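PDB 3O12: regulation of enolase protein 1 from Saccharomyces cerevisiae, which functions in the galactose metabolic pathway via the GAL83 protein and may control the level of ENO1. Local coordinates for residues Val49-Phe59 against Arg69-Val77; Asp107-Gly115 against Ser126-Ser134. All coordinates share one frame; numbering follows the deposited sequence.

Interaction 1 packs the loop and strand edges of 49-59 against 69-77, where the chain passes between the two antiparallel sheets of the molecule; interaction 2 is the hairpin pairing of 107-115 with 126-134 in one of those sheets. Their centres lie about 14 Å apart, and they meet directly through K113, whose NZ lies 2.9 Å from F59 O, a probable hydrogen bond. W111 CH2 packs 3.6 Å from the same F59 O, and D70 OD2 rests 3.6 Å from D108 CB. One 1,2-ethanediol, probably from the crystallisation liquor, donates to D58 OD1 in interaction 1 and lies against V128 CG2 in interaction 2. Strands 59-61, 68-78, 110-119 and 122-131 all belong to the same sheet.

Interaction 1. Residues Val49-Phe59 against Arg69-Val77; sequences VTLETDEKTDF and RDSGHFLGV. With SO4 (sulfate ion), chain D; SO4 (sulfate ion), chain E; EDO (1,2-ethanediol), chain H; EDO (1,2-ethanediol), chain G.
H73 reaches from the start of strand 73-77 to the 53-54 backbone, its CG anti to the carbonyl carbon (chi1 -52°). From CB, which makes no close contact with 49-59, the ring swings over to T53 and D54; CD2 passes 3.8 Å from T53 CB, while CE1 comes 3.3 Å from D54 OD2, ring and carboxylate planes 80° apart. At the tip, NE2 accepts D54 N at 2.9 Å in a nearly straight bond (176°) close to the ring plane. With ND1 hydrogen-bonded to N37 O, both ring nitrogens are engaged, which fixes the rotation of the imidazole and is consistent with a neutral ring.

Farther along, D58 N donates to S71 OG at 3.0 Å, and D58 O receives S71 N and, weakly, G72 N. The F59 ring packs against G72: G72 CA sits over one face, 3.8 Å from the centroid in a CH-pi contact, while D70 OD1 meets the ring edge 3.5 Å from F59 CE1.

F59 and F74 also pack on M103 and R105 of strand 102-105, and R105 forms a salt bridge with D70. T53 touches A190 of strand 185-191, whereas V49 and L51 lean on V42 of strand 41-45, so the contact spans both sheets.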
loop_
_atom_site.group_PDB
_atom_site.type_symbol
_atom_site.label_atom_id
_atom_site.label_comp_id
_atom_site.label_asym_id
_atom_site.label_seq_id
_atom_site.Cartn_x
_atom_site.Cartn_y
_atom_site.Cartn_z
ATOM N N VAL A 49 0.877 14.043 0.113
ATOM C CA VAL A 49 1.950 13.714 1.037
ATOM C C VAL A 49 3.175 13.310 0.229
ATOM O O VAL A 49 3.073 12.453 -0.651
ATOM C CB VAL A 49 1.541 12.541 1.967
ATOM C CG1 VAL A 49 2.761 11.961 2.680
ATOM C CG2 VAL A 49 0.480 13.005 2.965
ATOM N N THR A 50 4.318 13.918 0.512
ATOM C CA THR A 50 5.556 13.566 -0.162
ATOM C C THR A 50 6.574 13.123 0.873
ATOM O O THR A 50 6.854 13.846 1.830
ATOM C CB THR A 50 6.108 14.760 -0.949
ATOM O OG1 THR A 50 5.158 15.138 -1.957
ATOM C CG2 THR A 50 7.445 14.401 -1.609
ATOM N N LEU A 51 7.115 11.925 0.698
ATOM C CA LEU A 51 8.051 11.392 1.674
ATOM C C LEU A 51 9.316 10.868 1.015
ATOM O O LEU A 51 9.350 10.622 -0.191
ATOM C CB LEU A 51 7.389 10.274 2.496
ATOM C CG LEU A 51 6.964 8.981 1.780
ATOM C CD1 LEU A 51 8.144 8.039 1.579
ATOM C CD2 LEU A 51 5.879 8.276 2.582
ATOM N N GLU A 52 10.361 10.743 1.822
ATOM C CA GLU A 52 11.555 9.991 1.453
ATOM C C GLU A 52 11.673 8.859 2.461
ATOM O O GLU A 52 11.595 9.099 3.664
ATOM C CB GLU A 52 12.800 10.877 1.523
ATOM C CG GLU A 52 14.103 10.124 1.299
ATOM C CD GLU A 52 15.312 11.039 1.282
ATOM O OE1 GLU A 52 15.171 12.201 0.847
ATOM O OE2 GLU A 52 16.402 10.595 1.699
ATOM N N THR A 53 11.843 7.626 1.982
ATOM C CA THR A 53 11.894 6.484 2.895
ATOM C C THR A 53 13.168 6.436 3.732
ATOM O O THR A 53 14.225 6.928 3.321
ATOM C CB THR A 53 11.753 5.126 2.167
ATOM O OG1 THR A 53 12.870 4.950 1.289
ATOM C CG2 THR A 53 10.469 5.069 1.357
ATOM N N ASP A 54 13.047 5.839 4.914
ATOM C CA ASP A 54 14.201 5.550 5.762
ATOM C C ASP A 54 14.779 4.180 5.404
ATOM O O ASP A 54 14.099 3.349 4.807
ATOM C CB ASP A 54 13.808 5.616 7.243
ATOM C CG ASP A 54 13.303 6.996 7.652
ATOM O OD1 ASP A 54 13.819 7.999 7.125
ATOM O OD2 ASP A 54 12.394 7.066 8.502
ATOM N N GLU A 55 16.043 3.951 5.746
ATOM C CA GLU A 55 16.671 2.666 5.467
ATOM C C GLU A 55 16.047 1.551 6.294
ATOM O O GLU A 55 15.471 1.792 7.359
ATOM C CB GLU A 55 18.171 2.723 5.765
ATOM C CG GLU A 55 18.479 2.809 7.247
ATOM C CD GLU A 55 19.967 2.761 7.545
ATOM O OE1 GLU A 55 20.770 2.778 6.587
ATOM O OE2 GLU A 55 20.330 2.708 8.739
ATOM N N LYS A 56 16.179 0.327 5.797
ATOM C CA LYS A 56 15.769 -0.863 6.537
ATOM C C LYS A 56 14.311 -0.801 6.975
ATOM O O LYS A 56 13.980 -1.045 8.141
ATOM C CB LYS A 56 16.698 -1.102 7.732
ATOM C CG LYS A 56 18.116 -1.478 7.324
ATOM C CD LYS A 56 18.924 -2.023 8.495
ATOM C CE LYS A 56 19.815 -0.956 9.119
ATOM N NZ LYS A 56 19.038 0.151 9.747
ATOM N N THR A 57 13.440 -0.466 6.028
ATOM C CA THR A 57 12.005 -0.437 6.281
ATOM C C THR A 57 11.306 -1.491 5.417
ATOM O O THR A 57 11.577 -1.604 4.221
ATOM C CB THR A 57 11.415 0.974 6.043
ATOM O OG1 THR A 57 11.840 1.472 4.771
ATOM C CG2 THR A 57 11.897 1.945 7.127
ATOM N N ASP A 58 10.434 -2.285 6.032
ATOM C CA ASP A 58 9.797 -3.397 5.319
ATOM C C ASP A 58 8.550 -3.884 6.062
ATOM O O ASP A 58 8.374 -3.612 7.252
ATOM C CB ASP A 58 10.805 -4.548 5.153
ATOM C CG ASP A 58 10.437 -5.526 4.035
ATOM O OD1 ASP A 58 9.481 -5.271 3.268
ATOM O OD2 ASP A 58 11.145 -6.554 3.921
ATOM N N PHE A 59 7.696 -4.619 5.352
ATOM C CA PHE A 59 6.556 -5.298 5.955
ATOM C C PHE A 59 6.567 -6.731 5.450
ATOM O O PHE A 59 6.454 -6.962 4.246
ATOM C CB PHE A 59 5.232 -4.653 5.520
ATOM C CG PHE A 59 4.915 -3.350 6.204
ATOM C CD1 PHE A 59 4.668 -3.304 7.575
ATOM C CD2 PHE A 59 4.810 -2.183 5.460
ATOM C CE1 PHE A 59 4.349 -2.093 8.196
ATOM C CE2 PHE A 59 4.492 -0.968 6.075
ATOM C CZ PHE A 59 4.268 -0.928 7.436
ATOM N N ARG A 69 8.983 -8.317 9.756
ATOM C CA ARG A 69 9.306 -6.893 9.696
ATOM C C ARG A 69 8.017 -6.101 9.746
ATOM O O ARG A 69 7.065 -6.405 9.021
ATOM C CB ARG A 69 10.028 -6.550 8.393
ATOM C CG ARG A 69 11.227 -7.439 8.081
ATOM C CD ARG A 69 12.481 -6.879 8.696
ATOM N NE ARG A 69 13.667 -7.654 8.336
ATOM C CZ ARG A 69 14.254 -8.532 9.142
ATOM N NH1 ARG A 69 13.766 -8.748 10.356
ATOM N NH2 ARG A 69 15.333 -9.189 8.737
ATOM N N ASP A 70 7.989 -5.081 10.604
ATOM C CA ASP A 70 6.829 -4.194 10.712
ATOM C C ASP A 70 7.301 -2.749 10.776
ATOM O O ASP A 70 6.724 -1.927 11.493
ATOM C CB ASP A 70 6.016 -4.547 11.960
ATOM C CG ASP A 70 4.561 -4.080 11.878
ATOM O OD1 ASP A 70 3.900 -4.295 10.836
ATOM O OD2 ASP A 70 4.065 -3.515 12.882
ATOM N N SER A 71 8.350 -2.454 10.016
ATOM C CA SER A 71 9.059 -1.168 10.062
ATOM C C SER A 71 8.749 -0.236 8.888
ATOM O O SER A 71 9.283 0.876 8.805
ATOM C CB SER A 71 10.569 -1.426 10.096
ATOM O OG SER A 71 10.953 -2.245 8.994
ATOM N N GLY A 72 7.906 -0.687 7.962
ATOM C CA GLY A 72 7.580 0.121 6.801
ATOM C C GLY A 72 6.797 1.374 7.136
ATOM O O GLY A 72 6.191 1.477 8.207
ATOM N N HIS A 73 6.801 2.331 6.219
ATOM C CA HIS A 73 6.067 3.574 6.435
ATOM C C HIS A 73 4.618 3.412 6.019
ATOM O O HIS A 73 4.335 2.943 4.921
ATOM C CB HIS A 73 6.699 4.725 5.646
ATOM C CG HIS A 73 8.172 4.884 5.869
ATOM N ND1 HIS A 73 8.713 5.187 7.103
ATOM C CD2 HIS A 73 9.214 4.789 5.011
ATOM C CE1 HIS A 73 10.028 5.280 6.990
ATOM N NE2 HIS A 73 10.358 5.038 5.734
ATOM N N PHE A 74 3.689 3.816 6.883
ATOM C CA PHE A 74 2.266 3.647 6.591
ATOM C C PHE A 74 1.499 4.821 7.172
ATOM O O PHE A 74 1.590 5.098 8.373
ATOM C CB PHE A 74 1.772 2.313 7.189
ATOM C CG PHE A 74 0.271 2.127 7.161
ATOM C CD1 PHE A 74 -0.448 2.233 5.980
ATOM C CD2 PHE A 74 -0.412 1.779 8.320
ATOM C CE1 PHE A 74 -1.821 2.049 5.957
ATOM C CE2 PHE A 74 -1.790 1.582 8.301
ATOM C CZ PHE A 74 -2.494 1.714 7.120
ATOM N N LEU A 75 0.767 5.537 6.322
ATOM C CA LEU A 75 -0.113 6.599 6.804
ATOM C C LEU A 75 -1.535 6.055 6.739
ATOM O O LEU A 75 -2.130 5.957 5.670
ATOM C CB LEU A 75 0.023 7.872 5.952
ATOM C CG LEU A 75 -0.903 9.043 6.302
ATOM C CD1 LEU A 75 -0.700 9.489 7.761
ATOM C CD2 LEU A 75 -0.681 10.209 5.343
ATOM N N GLY A 76 -2.074 5.688 7.896
ATOM C CA GLY A 76 -3.354 5.003 7.941
ATOM C C GLY A 76 -4.533 5.879 8.334
ATOM O O GLY A 76 -4.526 6.531 9.380
ATOM N N VAL A 77 -5.562 5.861 7.495
ATOM C CA VAL A 77 -6.806 6.562 7.754
ATOM C C VAL A 77 -7.807 5.536 8.270
ATOM O O VAL A 77 -7.980 4.461 7.667
ATOM C CB VAL A 77 -7.346 7.207 6.462
ATOM C CG1 VAL A 77 -8.615 8.008 6.754
ATOM C CG2 VAL A 77 -6.272 8.101 5.818
HETATM S S SO4 D . 10.304 -4.545 12.908
HETATM O O1 SO4 D . 9.490 -5.756 12.968
HETATM O O2 SO4 D . 9.446 -3.378 12.727
HETATM O O3 SO4 D . 11.033 -4.406 14.165
HETATM O O4 SO4 D . 11.258 -4.646 11.804
HETATM S S SO4 E . 15.862 -11.292 11.997
HETATM O O1 SO4 E . 15.806 -12.753 11.956
HETATM O O2 SO4 E . 14.553 -10.763 12.373
HETATM O O3 SO4 E . 16.855 -10.862 12.980
HETATM O O4 SO4 E . 16.244 -10.790 10.681
HETATM C C1 EDO H . 10.403 -10.570 1.107
HETATM O O1 EDO H . 11.590 -10.413 0.323
HETATM C C2 EDO H . 10.557 -9.802 2.416
HETATM O O2 EDO H . 10.615 -8.400 2.132
HETATM C C1 EDO G . 7.154 -8.127 -0.831
HETATM O O1 EDO G . 6.961 -6.848 -1.446
HETATM C C2 EDO G . 7.628 -7.928 0.601
HETATM O O2 EDO G . 8.694 -6.969 0.663
HETATM O O HOH W 1 13.186 -3.865 9.245
HETATM O O HOH W 2 13.670 -7.144 5.315
#

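Interaction 2. Residues Asp107-Gly115 against Ser126-Ser134; sequences DDGHWLKAG and SSVLTNGKS. With EDO (1,2-ethanediol), chain F; EDO (1,2-ethanediol), chain G; EDO (1,2-ethanediol), chain I.
Two first torsions place T130 over the face of the W111 indole: the indole CG stands between the backbone N and the carbonyl carbon (chi1 50°), while T130 OG1 is anti to its own carbonyl carbon (chi1 -63°). T130 CB stands 3.7 Å from the centroid of the six-membered ring, a CH-pi contact almost on the ring normal, and OG1 lies above the rim, 3.2 Å from W111 CH2. T130 OG1 also shares a 2.8 Å hydrogen bond with S134 OG, tying the threonine to the chain beyond the turn at G132.

On the same face of the sheet, V128 lies alongside both W111 and K113. Its CG1 touches W111 CZ3, and its CG2 packs 3.6 Å from K113 CE; the extended lysine carries NZ onward to F59 O and Q99.

Antiparallel backbone pairing runs from G115-S126 to H110-N131 in alternating hydrogen-bonded and non-hydrogen-bonded pairs, T130 N to W111 O being 2.7 Å. Just beyond it, G132 N donates to G109 O.

At that end, D107 OD1 grips H110 ND1 at 2.8 Å through its syn lone pair and accepts G109 N on its anti side, tilted out of the carboxylate plane, completing an Asx turn. A water joins H110 NE2 to N131 OD1.

On the other face, L112 packs on L159 and I161 of strand 158-164, in the second sheet, and A114 and S127 on I161. L129 reaches strand 172-177. Strand 102-105 pairs with 110-119 along its far edge, strand 134-140 continues the sheet past 122-131, and W60 and R61 of strand 59-61 cover V128, T130 and S134.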
loop_
_atom_site.group_PDB
_atom_site.type_symbol
_atom_site.label_atom_id
_atom_site.label_comp_id
_atom_site.label_asym_id
_atom_site.label_seq_id
_atom_site.Cartn_x
_atom_site.Cartn_y
_atom_site.Cartn_z
ATOM N N ASP A 107 -3.986 -5.056 12.297
ATOM C CA ASP A 107 -2.920 -5.033 13.297
ATOM C C ASP A 107 -1.659 -5.622 12.681
ATOM O O ASP A 107 -1.631 -5.889 11.478
ATOM C CB ASP A 107 -3.313 -5.781 14.578
ATOM C CG ASP A 107 -3.793 -7.201 14.321
ATOM O OD1 ASP A 107 -3.247 -7.895 13.431
ATOM O OD2 ASP A 107 -4.713 -7.643 15.042
ATOM N N ASP A 108 -0.615 -5.826 13.477
ATOM C CA ASP A 108 0.656 -6.253 12.884
ATOM C C ASP A 108 0.612 -7.653 12.264
ATOM O O ASP A 108 1.491 -8.018 11.473
ATOM C CB ASP A 108 1.826 -6.108 13.867
ATOM C CG ASP A 108 1.713 -7.025 15.069
ATOM O OD1 ASP A 108 0.768 -7.834 15.135
ATOM O OD2 ASP A 108 2.580 -6.922 15.960
ATOM N N GLY A 109 -0.422 -8.422 12.586
ATOM C CA GLY A 109 -0.558 -9.764 12.060
ATOM C C GLY A 109 -1.559 -9.909 10.929
ATOM O O GLY A 109 -1.652 -10.956 10.313
ATOM N N HIS A 110 -2.309 -8.849 10.644
ATOM C CA HIS A 110 -3.370 -8.912 9.644
ATOM C C HIS A 110 -3.377 -7.624 8.845
ATOM O O HIS A 110 -3.815 -6.569 9.330
ATOM C CB HIS A 110 -4.726 -9.140 10.311
ATOM C CG HIS A 110 -4.738 -10.343 11.196
ATOM N ND1 HIS A 110 -4.274 -10.312 12.492
ATOM C CD2 HIS A 110 -5.091 -11.626 10.949
ATOM C CE1 HIS A 110 -4.369 -11.523 13.017
ATOM N NE2 HIS A 110 -4.868 -12.335 12.104
ATOM N N TRP A 111 -2.842 -7.712 7.632
ATOM C CA TRP A 111 -2.715 -6.554 6.766
ATOM C C TRP A 111 -2.518 -6.978 5.326
ATOM O O TRP A 111 -2.285 -8.152 5.029
ATOM C CB TRP A 111 -1.564 -5.639 7.216
ATOM C CG TRP A 111 -0.212 -6.296 7.476
ATOM C CD1 TRP A 111 0.322 -6.594 8.689
ATOM C CD2 TRP A 111 0.785 -6.671 6.501
ATOM N NE1 TRP A 111 1.573 -7.142 8.549
ATOM C CE2 TRP A 111 1.885 -7.200 7.214
ATOM C CE3 TRP A 111 0.851 -6.614 5.104
ATOM C CZ2 TRP A 111 3.034 -7.683 6.579
ATOM C CZ3 TRP A 111 1.997 -7.085 4.472
ATOM C CH2 TRP A 111 3.071 -7.616 5.206
ATOM N N LEU A 112 -2.645 -6.020 4.425
ATOM C CA LEU A 112 -2.369 -6.218 3.015
ATOM C C LEU A 112 -1.599 -5.019 2.525
ATOM O O LEU A 112 -1.887 -3.892 2.923
ATOM C CB LEU A 112 -3.675 -6.340 2.226
ATOM C CG LEU A 112 -3.436 -6.378 0.711
ATOM C CD1 LEU A 112 -4.117 -7.570 0.030
ATOM C CD2 LEU A 112 -3.818 -5.045 0.066
ATOM N N LYS A 113 -0.613 -5.241 1.671
ATOM C CA LYS A 113 0.046 -4.145 0.970
ATOM C C LYS A 113 0.002 -4.449 -0.522
ATOM O O LYS A 113 0.004 -5.607 -0.935
ATOM C CB LYS A 113 1.488 -3.939 1.448
ATOM C CG LYS A 113 2.446 -5.078 1.149
ATOM C CD LYS A 113 3.872 -4.790 1.661
ATOM C CE LYS A 113 4.778 -5.969 1.340
ATOM N NZ LYS A 113 6.234 -5.747 1.622
ATOM N N ALA A 114 -0.059 -3.416 -1.351
ATOM C CA ALA A 114 -0.088 -3.610 -2.797
ATOM C C ALA A 114 0.480 -2.390 -3.483
ATOM O O ALA A 114 0.339 -1.277 -2.990
ATOM C CB ALA A 114 -1.516 -3.854 -3.271
ATOM N N GLY A 115 1.129 -2.592 -4.616
ATOM C CA GLY A 115 1.671 -1.477 -5.374
ATOM C C GLY A 115 2.813 -1.931 -6.243
ATOM O O GLY A 115 2.825 -3.075 -6.697
ATOM N N SER A 126 2.710 -5.854 -7.344
ATOM C CA SER A 126 2.863 -6.835 -6.287
ATOM C C SER A 126 1.820 -6.617 -5.212
ATOM O O SER A 126 1.409 -5.484 -4.942
ATOM C CB SER A 126 4.260 -6.684 -5.684
ATOM O OG SER A 126 4.442 -7.508 -4.554
ATOM N N SER A 127 1.381 -7.695 -4.587
ATOM C CA SER A 127 0.550 -7.591 -3.401
ATOM C C SER A 127 0.929 -8.657 -2.401
ATOM O O SER A 127 1.336 -9.758 -2.783
ATOM C CB SER A 127 -0.945 -7.658 -3.729
ATOM O OG SER A 127 -1.299 -8.878 -4.328
ATOM N N VAL A 128 0.816 -8.320 -1.122
ATOM C CA VAL A 128 1.085 -9.256 -0.045
ATOM C C VAL A 128 -0.083 -9.217 0.917
ATOM O O VAL A 128 -0.375 -8.169 1.496
ATOM C CB VAL A 128 2.373 -8.914 0.710
ATOM C CG1 VAL A 128 2.607 -9.922 1.859
ATOM C CG2 VAL A 128 3.567 -8.913 -0.236
ATOM N N LEU A 129 -0.769 -10.339 1.073
ATOM C CA LEU A 129 -1.858 -10.478 2.019
ATOM C C LEU A 129 -1.342 -11.271 3.199
ATOM O O LEU A 129 -0.880 -12.401 3.031
ATOM C CB LEU A 129 -3.039 -11.201 1.368
ATOM C CG LEU A 129 -4.382 -11.135 2.101
ATOM C CD1 LEU A 129 -5.508 -11.546 1.167
ATOM C CD2 LEU A 129 -4.369 -11.990 3.344
ATOM N N THR A 130 -1.399 -10.669 4.380
ATOM C CA THR A 130 -0.867 -11.282 5.586
ATOM C C THR A 130 -2.013 -11.574 6.529
ATOM O O THR A 130 -2.723 -10.674 6.981
ATOM C CB THR A 130 0.177 -10.359 6.230
ATOM O OG1 THR A 130 1.259 -10.209 5.303
ATOM C CG2 THR A 130 0.703 -10.939 7.535
ATOM N N ASN A 131 -2.236 -12.857 6.775
ATOM C CA ASN A 131 -3.170 -13.282 7.801
ATOM C C ASN A 131 -2.418 -14.263 8.659
ATOM O O ASN A 131 -2.420 -15.468 8.387
ATOM C CB ASN A 131 -4.405 -13.916 7.169
ATOM C CG ASN A 131 -5.549 -14.060 8.156
ATOM O OD1 ASN A 131 -5.331 -14.165 9.362
ATOM N ND2 ASN A 131 -6.773 -14.067 7.647
ATOM N N GLY A 132 -1.725 -13.743 9.665
ATOM C CA GLY A 132 -0.787 -14.540 10.431
ATOM C C GLY A 132 0.535 -14.608 9.691
ATOM O O GLY A 132 1.574 -14.231 10.231
ATOM N N LYS A 133 0.487 -15.092 8.452
ATOM C CA LYS A 133 1.674 -15.168 7.601
ATOM C C LYS A 133 1.420 -14.510 6.245
ATOM O O LYS A 133 0.266 -14.397 5.796
ATOM C CB LYS A 133 2.084 -16.623 7.396
ATOM C CG LYS A 133 2.530 -17.334 8.658
ATOM C CD LYS A 133 2.910 -18.769 8.301
ATOM C CE LYS A 133 3.225 -19.619 9.515
ATOM N NZ LYS A 133 3.429 -21.040 9.101
ATOM N N SER A 134 2.502 -14.086 5.589
ATOM C CA SER A 134 2.425 -13.369 4.301
ATOM C C SER A 134 2.272 -14.263 3.055
ATOM O O SER A 134 2.948 -15.289 2.922
ATOM C CB SER A 134 3.658 -12.479 4.119
ATOM O OG SER A 134 3.755 -11.489 5.138
HETATM C C1 EDO F . 3.672 -3.985 -2.188
HETATM O O1 EDO F . 4.383 -3.405 -3.291
HETATM C C2 EDO F . 3.510 -5.491 -2.380
HETATM O O2 EDO F . 4.801 -6.100 -2.357
HETATM C C1 EDO G . 7.154 -8.127 -0.831
HETATM O O1 EDO G . 6.961 -6.848 -1.446
HETATM C C2 EDO G . 7.628 -7.928 0.601
HETATM O O2 EDO G . 8.694 -6.969 0.663
HETATM C C1 EDO I . -0.134 -8.882 -9.076
HETATM O O1 EDO I . -0.950 -9.986 -9.481
HETATM C C2 EDO I . 0.123 -8.972 -7.577
HETATM O O2 EDO I . -1.092 -9.313 -6.905
HETATM O O HOH W 3 -4.346 -15.332 12.089
#